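Local coordinates for uncharacterized protein (Borrelia turicatae, PDB 5VJ4) that is of unknown function but is a putative surface lipoprotein, possibly lipid-binding, whose gene is differentially regulated in the tick-mammal transmission cycle of relapsing fever spirochetes, at residues F221-F224 / K225-K229; K229-R232 / V233-D236; Q309-Q312 / A313-N316. All blocks are in the same frame, centred on the assembly; numbering follows the deposited sequence.

All three contacts are local, made between residues three or four positions apart, so none closes a long loop and none nests in another. From the N terminus, contact 1 (221-229) joins the short helices 218-222 and 224-229. Contact 2 (229-236) starts at K229, where contact 1 ends, and turns the chain through the loop leading to helix 243-256; I227 of contact 1 packs on V233 and M234 of contact 2, making the pair one continuous corner beside helix 176-201. Contact 3 (309-316) follows much later, near the start of the long helix 308-334, on the opposite side of the chain's centre from the other two and about 44 Å from contact 1, centre to centre.

Contact 1 (F221-F224 / K225-K229); sequences FRKF and KEIVK
K225 meets R222 where the short helix 218-222 hands over to helix 224-229 in this all-helical protein. The backbone N of K225 makes a weak hydrogen bond to R222 O, spanning three residues as in a 3-10 turn. Its CB also lies 3.3 Å from R222 O, and the lysine chain, bent near its end, stays on the exposed side with R222. The basic ends are well separated, R222 NE and K225 NZ being 6.1 Å apart.

E226 follows with another weak three-residue bond from its N to K223 O. The same oxygen accepts the next amide, I227 N, at 2.9 Å; this is the i to i+4 bond of an alpha-helix.

The side chain of I227 turns back toward the preceding segment. Its CD1 meets K223 CG at 3.9 Å, the two chains crossing at about a right angle; K223 presents CG there because its first torsion (chi1 -165°) sets this carbon beside its own carbonyl. Farther out, K223 NZ is hydrogen-bonded to G239 O. I227 CD1 also approaches the F224 ring obliquely, 4.5 Å from F224 CD1, while the ring itself packs on L182 and Y189 of helix 176-201.

V228 N bonds to F224 O at 2.9 Å, and V228 CG1 rests 3.5 Å from that same oxygen. At K229 the chain reaches back to E226 in a salt bridge: K229 NZ stands 2.7 Å from E226 OE1, 43° above the carboxylate plane.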
loop_
_atom_site.group_PDB
_atom_site.type_symbol
_atom_site.label_atom_id
_atom_site.label_comp_id
_atom_site.label_asym_id
_atom_site.label_seq_id
_atom_site.Cartn_x
_atom_site.Cartn_y
_atom_site.Cartn_z
ATOM N N PHE A 221 4.459 16.079 11.654
ATOM C CA PHE A 221 4.011 17.384 11.162
ATOM C C PHE A 221 5.086 18.426 11.422
ATOM O O PHE A 221 5.469 19.157 10.507
ATOM C CB PHE A 221 2.716 17.806 11.828
ATOM C CG PHE A 221 1.492 17.172 11.243
ATOM C CD1 PHE A 221 1.091 17.460 9.960
ATOM C CD2 PHE A 221 0.703 16.322 12.008
ATOM C CE1 PHE A 221 -0.060 16.884 9.423
ATOM C CE2 PHE A 221 -0.447 15.740 11.484
ATOM C CZ PHE A 221 -0.827 16.020 10.186
ATOM N N ARG A 222 5.587 18.473 12.662
ATOM C CA ARG A 222 6.659 19.397 13.027
ATOM C C ARG A 222 7.816 19.403 12.041
ATOM O O ARG A 222 8.371 20.466 11.736
ATOM C CB ARG A 222 7.197 19.089 14.405
ATOM C CG ARG A 222 6.728 20.066 15.446
ATOM C CD ARG A 222 7.588 19.880 16.666
ATOM N NE ARG A 222 7.182 18.713 17.444
ATOM C CZ ARG A 222 6.153 18.682 18.289
ATOM N NH1 ARG A 222 5.369 19.770 18.476
ATOM N NH2 ARG A 222 5.921 17.550 18.955
ATOM N N LYS A 223 8.120 18.219 11.510
ATOM C CA LYS A 223 9.242 17.992 10.621
ATOM C C LYS A 223 9.207 18.891 9.371
ATOM O O LYS A 223 10.238 19.139 8.751
ATOM C CB LYS A 223 9.320 16.493 10.265
ATOM C CG LYS A 223 10.622 15.997 9.641
ATOM C CD LYS A 223 11.796 16.119 10.605
ATOM C CE LYS A 223 12.945 15.187 10.257
ATOM N NZ LYS A 223 13.400 15.231 8.854
ATOM N N PHE A 224 8.040 19.424 9.032
ATOM C CA PHE A 224 7.931 20.262 7.839
ATOM C C PHE A 224 8.851 21.467 7.903
ATOM O O PHE A 224 9.560 21.768 6.934
ATOM C CB PHE A 224 6.483 20.701 7.619
ATOM C CG PHE A 224 5.584 19.603 7.157
ATOM C CD1 PHE A 224 5.920 18.258 7.355
ATOM C CD2 PHE A 224 4.380 19.903 6.552
ATOM C CE1 PHE A 224 5.081 17.239 6.941
ATOM C CE2 PHE A 224 3.531 18.887 6.145
ATOM C CZ PHE A 224 3.881 17.559 6.351
ATOM N N LYS A 225 8.816 22.128 9.059
ATOM C CA LYS A 225 9.654 23.264 9.413
ATOM C C LYS A 225 11.100 23.017 8.950
ATOM O O LYS A 225 11.704 23.899 8.321
ATOM C CB LYS A 225 9.555 23.459 10.931
ATOM C CG LYS A 225 10.126 24.736 11.543
ATOM C CD LYS A 225 10.192 24.660 13.077
ATOM C CE LYS A 225 10.641 23.275 13.571
ATOM N NZ LYS A 225 10.623 23.104 15.051
ATOM N N GLU A 226 11.618 21.812 9.202
ATOM C CA GLU A 226 12.955 21.459 8.753
ATOM C C GLU A 226 12.979 21.120 7.283
ATOM O O GLU A 226 13.905 21.471 6.577
ATOM C CB GLU A 226 13.503 20.287 9.560
ATOM C CG GLU A 226 13.690 20.626 11.030
ATOM C CD GLU A 226 14.932 21.479 11.293
ATOM O OE1 GLU A 226 14.789 22.660 11.693
ATOM O OE2 GLU A 226 16.056 20.962 11.097
ATOM N N ILE A 227 11.945 20.442 6.817
ATOM C CA ILE A 227 11.945 19.957 5.458
ATOM C C ILE A 227 12.012 21.077 4.427
ATOM O O ILE A 227 12.713 20.958 3.406
ATOM C CB ILE A 227 10.759 19.034 5.212
ATOM C CG1 ILE A 227 11.008 17.713 5.933
ATOM C CG2 ILE A 227 10.639 18.697 3.754
ATOM C CD1 ILE A 227 9.850 16.746 5.880
ATOM N N VAL A 228 11.315 22.174 4.701
ATOM C CA VAL A 228 11.312 23.313 3.769
ATOM C C VAL A 228 12.679 23.925 3.533
ATOM O O VAL A 228 12.956 24.391 2.440
ATOM C CB VAL A 228 10.316 24.417 4.163
ATOM C CG1 VAL A 228 8.923 23.835 4.183
ATOM C CG2 VAL A 228 10.654 25.074 5.502
ATOM N N LYS A 229 13.519 23.904 4.559
ATOM C CA LYS A 229 14.857 24.440 4.477
ATOM C C LYS A 229 15.729 23.667 3.481
ATOM O O LYS A 229 16.542 24.262 2.789
ATOM C CB LYS A 229 15.462 24.480 5.863
ATOM C CG LYS A 229 14.514 25.179 6.828
ATOM C CD LYS A 229 15.141 25.603 8.153
ATOM C CE LYS A 229 15.536 24.422 9.041
ATOM N NZ LYS A 229 15.800 24.857 10.438
#

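Contact 2 (K229-R232 / V233-D236); sequences KNPR and VMDD. With SO4 (sulfate ion), chain H.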
loop_
_atom_site.group_PDB
_atom_site.type_symbol
_atom_site.label_atom_id
_atom_site.label_comp_id
_atom_site.label_asym_id
_atom_site.label_seq_id
_atom_site.Cartn_x
_atom_site.Cartn_y
_atom_site.Cartn_z
ATOM N N LYS A 229 13.519 23.904 4.559
ATOM C CA LYS A 229 14.857 24.440 4.477
ATOM C C LYS A 229 15.729 23.667 3.481
ATOM O O LYS A 229 16.542 24.262 2.789
ATOM C CB LYS A 229 15.462 24.480 5.863
ATOM C CG LYS A 229 14.514 25.179 6.828
ATOM C CD LYS A 229 15.141 25.603 8.153
ATOM C CE LYS A 229 15.536 24.422 9.041
ATOM N NZ LYS A 229 15.800 24.857 10.438
ATOM N N ASN A 230 15.532 22.361 3.363
ATOM C CA ASN A 230 16.315 21.583 2.413
ATOM C C ASN A 230 15.490 20.596 1.614
ATOM O O ASN A 230 15.639 19.403 1.783
ATOM C CB ASN A 230 17.396 20.827 3.162
ATOM C CG ASN A 230 18.493 21.721 3.612
ATOM O OD1 ASN A 230 18.567 22.076 4.783
ATOM N ND2 ASN A 230 19.346 22.123 2.677
ATOM N N PRO A 231 14.649 21.083 0.701
ATOM C CA PRO A 231 13.681 20.286 -0.073
ATOM C C PRO A 231 14.106 18.982 -0.761
ATOM O O PRO A 231 13.246 18.202 -1.141
ATOM C CB PRO A 231 13.197 21.285 -1.110
ATOM C CG PRO A 231 13.240 22.580 -0.372
ATOM C CD PRO A 231 14.515 22.525 0.410
ATOM N N ARG A 232 15.390 18.727 -0.926
ATOM C CA ARG A 232 15.827 17.469 -1.550
ATOM C C ARG A 232 15.516 16.259 -0.656
ATOM O O ARG A 232 15.295 15.155 -1.173
ATOM C CB ARG A 232 17.321 17.527 -1.870
ATOM C CG ARG A 232 18.147 18.049 -0.711
ATOM C CD ARG A 232 19.555 18.265 -1.131
ATOM N NE ARG A 232 20.311 18.983 -0.107
ATOM C CZ ARG A 232 21.210 18.394 0.673
ATOM N NH1 ARG A 232 21.884 19.118 1.561
ATOM N NH2 ARG A 232 21.443 17.079 0.552
ATOM N N VAL A 233 15.489 16.479 0.667
ATOM C CA VAL A 233 15.227 15.405 1.624
ATOM C C VAL A 233 13.941 14.642 1.327
ATOM O O VAL A 233 13.918 13.414 1.480
ATOM C CB VAL A 233 15.292 15.881 3.066
ATOM C CG1 VAL A 233 16.639 16.531 3.309
ATOM C CG2 VAL A 233 14.221 16.896 3.368
HETATM N N MSE A 234 12.924 15.349 0.821
HETATM C CA MSE A 234 11.655 14.711 0.401
HETATM C C MSE A 234 11.803 13.556 -0.566
HETATM O O MSE A 234 10.947 12.671 -0.595
HETATM C CB MSE A 234 10.668 15.697 -0.205
HETATM C CG MSE A 234 10.666 16.991 0.584
HETATM SE SE MSE A 234 9.134 18.092 0.005
HETATM C CE MSE A 234 9.950 19.834 0.424
ATOM N N ASP A 235 12.875 13.524 -1.350
ATOM C CA ASP A 235 13.068 12.421 -2.291
ATOM C C ASP A 235 13.542 11.128 -1.598
ATOM O O ASP A 235 13.797 10.123 -2.260
ATOM C CB ASP A 235 14.027 12.819 -3.421
ATOM C CG ASP A 235 13.455 13.902 -4.337
ATOM O OD1 ASP A 235 12.210 14.011 -4.442
ATOM O OD2 ASP A 235 14.262 14.638 -4.960
ATOM N N ASP A 236 13.671 11.157 -0.272
ATOM C CA ASP A 236 13.984 9.966 0.474
ATOM C C ASP A 236 12.952 9.795 1.568
ATOM O O ASP A 236 12.590 10.766 2.247
ATOM C CB ASP A 236 15.388 10.071 1.086
ATOM C CG ASP A 236 15.990 8.707 1.446
ATOM O OD1 ASP A 236 15.585 7.652 0.887
ATOM O OD2 ASP A 236 16.898 8.708 2.295
HETATM S S SO4 H . 17.688 21.542 -1.833
HETATM O O1 SO4 H . 18.850 22.173 -1.130
HETATM O O2 SO4 H . 16.997 20.747 -0.822
HETATM O O3 SO4 H . 18.082 20.693 -2.986
HETATM O O4 SO4 H . 16.728 22.507 -2.400
#
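N230 and V233 begin the turn through a nearly straight hydrogen bond from V233 N to N230 O (3.1 Å, N-H...O 170°). Both methyls of V233 lie near the same oxygen, V233 CG2 coming to 3.3 Å of N230 O, so that the carbonyl is held by one amide and bordered by aliphatic carbons.

P231 pairs with M234, a selenomethionine. The backbone bond from M234 N to P231 O is weak, and the side chains supply the rest: extended beyond CG, M234 carries its CE back over the proline, 3.9 Å from P231 CB. Both side chains also touch V178 of helix 176-201, and M234 reaches I227 on helix 224-229, so P231 and M234 pack on apolar neighbours, though M234 also touches R181.

R232 is next, its O receiving D235 N at 2.9 Å; D236 N then bonds to V233 O, also at 2.9 Å. The N of R232 donates to O2 of a sulfate ion, probably taken from the crystallisation liquor, at 2.6 Å. The first torsion of R232 (chi1 47°) sets CG between the backbone N and the carbonyl carbon and brings the chain alongside the anion; R232 CD lies 3.4 Å from sulfate O3, and sulfate O1 sits at the edge of the guanidinium, near its plane. On D235, OD1 forms a salt bridge with R181, and O makes a weak hydrogen bond to N184 of the second subunit.

The sulfate's position is consistent with the amides at the start of the turn, where peptide dipoles would probably favour negative charge. The four successive i to i+3 links, that of M234 N to P231 O being weak, define a short 3-10 helix.

Contact 3 (Q309-Q312 / A313-N316); sequences QDLQ and ARLN
Q312 and N316 are joined by a nearly straight backbone hydrogen bond, from N316 N to Q312 O (3.1 Å, N-H...O 170°). It belongs to the four-residue ladder of a regular alpha-helix. Three residues earlier A313 N bonds to Q309 O at 2.8 Å; L315 N to L311 O (3.1 Å) is the rung just before. The remaining rung, R314 N to D310 O, is weak at 3.4 Å. The methyl of A313 lies against the same backbone, A313 CB being 3.5 Å from D310 O.

Polar side chains add proximity more than bonding. Q312, bent at chi2 (-58°), turns its amide forward, toward the next turn, so that OE1 stands 3.7 Å from N316 ND2. The two amide planes are turned 47° against each other, and at this distance the amides are merely neighbours.

The aliphatic-basic pairing is between L311 and R314, which run side by side and point the same way, with L311 CD2 3.3 Å from R314 NH1 and oblique to the guanidinium plane. Bends at chi2 and chi3 bring the arginine end round to this methyl. R314 NH2 looks on to D358, with which it forms a long, weak ion pair.

The apolar face of the turn is shared by two neighbouring helices. L311 packs on I299 of helix 263-301 and A359 of helix 345-365, while the buried L315 lies among H292 and L296 of the former and F352 and L355 of the latter, so this turn of helix 308-334 bridges both.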
loop_
_atom_site.group_PDB
_atom_site.type_symbol
_atom_site.label_atom_id
_atom_site.label_comp_id
_atom_site.label_asym_id
_atom_site.label_seq_id
_atom_site.Cartn_x
_atom_site.Cartn_y
_atom_site.Cartn_z
ATOM N N GLN A 309 6.660 -20.653 33.615
ATOM C CA GLN A 309 7.302 -21.190 32.428
ATOM C C GLN A 309 6.368 -21.217 31.222
ATOM O O GLN A 309 6.733 -20.790 30.130
ATOM C CB GLN A 309 7.860 -22.594 32.697
ATOM C CG GLN A 309 8.764 -22.708 33.916
ATOM C CD GLN A 309 9.825 -21.616 34.003
ATOM O OE1 GLN A 309 10.112 -20.918 33.028
ATOM N NE2 GLN A 309 10.409 -21.465 35.178
ATOM N N ASP A 310 5.150 -21.701 31.423
ATOM C CA ASP A 310 4.207 -21.850 30.316
ATOM C C ASP A 310 3.888 -20.505 29.716
ATOM O O ASP A 310 3.808 -20.375 28.503
ATOM C CB ASP A 310 2.945 -22.537 30.792
ATOM C CG ASP A 310 3.253 -23.730 31.659
ATOM O OD1 ASP A 310 3.649 -23.563 32.852
ATOM O OD2 ASP A 310 3.135 -24.842 31.117
ATOM N N LEU A 311 3.752 -19.501 30.572
ATOM C CA LEU A 311 3.518 -18.145 30.113
ATOM C C LEU A 311 4.723 -17.612 29.392
ATOM O O LEU A 311 4.587 -16.973 28.353
ATOM C CB LEU A 311 3.165 -17.229 31.275
ATOM C CG LEU A 311 1.791 -17.541 31.841
ATOM C CD1 LEU A 311 1.186 -16.226 32.272
ATOM C CD2 LEU A 311 0.892 -18.243 30.826
ATOM N N GLN A 312 5.896 -17.905 29.956
ATOM C CA GLN A 312 7.183 -17.524 29.402
ATOM C C GLN A 312 7.426 -18.082 28.005
ATOM O O GLN A 312 7.989 -17.408 27.138
ATOM C CB GLN A 312 8.297 -17.987 30.329
ATOM C CG GLN A 312 8.977 -16.844 31.032
ATOM C CD GLN A 312 9.552 -15.853 30.053
ATOM O OE1 GLN A 312 9.465 -16.024 28.824
ATOM N NE2 GLN A 312 10.148 -14.798 30.590
ATOM N N ALA A 313 6.978 -19.317 27.793
ATOM C CA ALA A 313 7.056 -19.936 26.484
ATOM C C ALA A 313 6.284 -19.096 25.485
ATOM O O ALA A 313 6.802 -18.768 24.421
ATOM C CB ALA A 313 6.507 -21.363 26.515
ATOM N N ARG A 314 5.059 -18.731 25.856
ATOM C CA ARG A 314 4.176 -17.994 24.972
ATOM C C ARG A 314 4.841 -16.685 24.570
ATOM O O ARG A 314 4.842 -16.341 23.386
ATOM C CB ARG A 314 2.849 -17.720 25.659
ATOM C CG ARG A 314 2.220 -18.933 26.307
ATOM C CD ARG A 314 0.924 -19.339 25.631
ATOM N NE ARG A 314 -0.085 -18.277 25.753
ATOM C CZ ARG A 314 -0.825 -18.022 26.837
ATOM N NH1 ARG A 314 -0.715 -18.758 27.935
ATOM N NH2 ARG A 314 -1.694 -17.021 26.820
ATOM N N LEU A 315 5.416 -15.980 25.553
ATOM C CA LEU A 315 6.061 -14.706 25.301
ATOM C C LEU A 315 7.141 -14.875 24.252
ATOM O O LEU A 315 7.154 -14.144 23.269
ATOM C CB LEU A 315 6.672 -14.114 26.561
ATOM C CG LEU A 315 7.229 -12.691 26.406
ATOM C CD1 LEU A 315 6.093 -11.683 26.298
ATOM C CD2 LEU A 315 8.157 -12.291 27.554
ATOM N N ASN A 316 8.020 -15.850 24.451
ATOM C CA ASN A 316 9.099 -16.070 23.489
ATOM C C ASN A 316 8.606 -16.532 22.142
ATOM O O ASN A 316 9.083 -16.056 21.117
ATOM C CB ASN A 316 10.163 -17.001 24.037
ATOM C CG ASN A 316 10.942 -16.354 25.154
ATOM O OD1 ASN A 316 10.960 -15.136 25.262
ATOM N ND2 ASN A 316 11.580 -17.159 25.995
#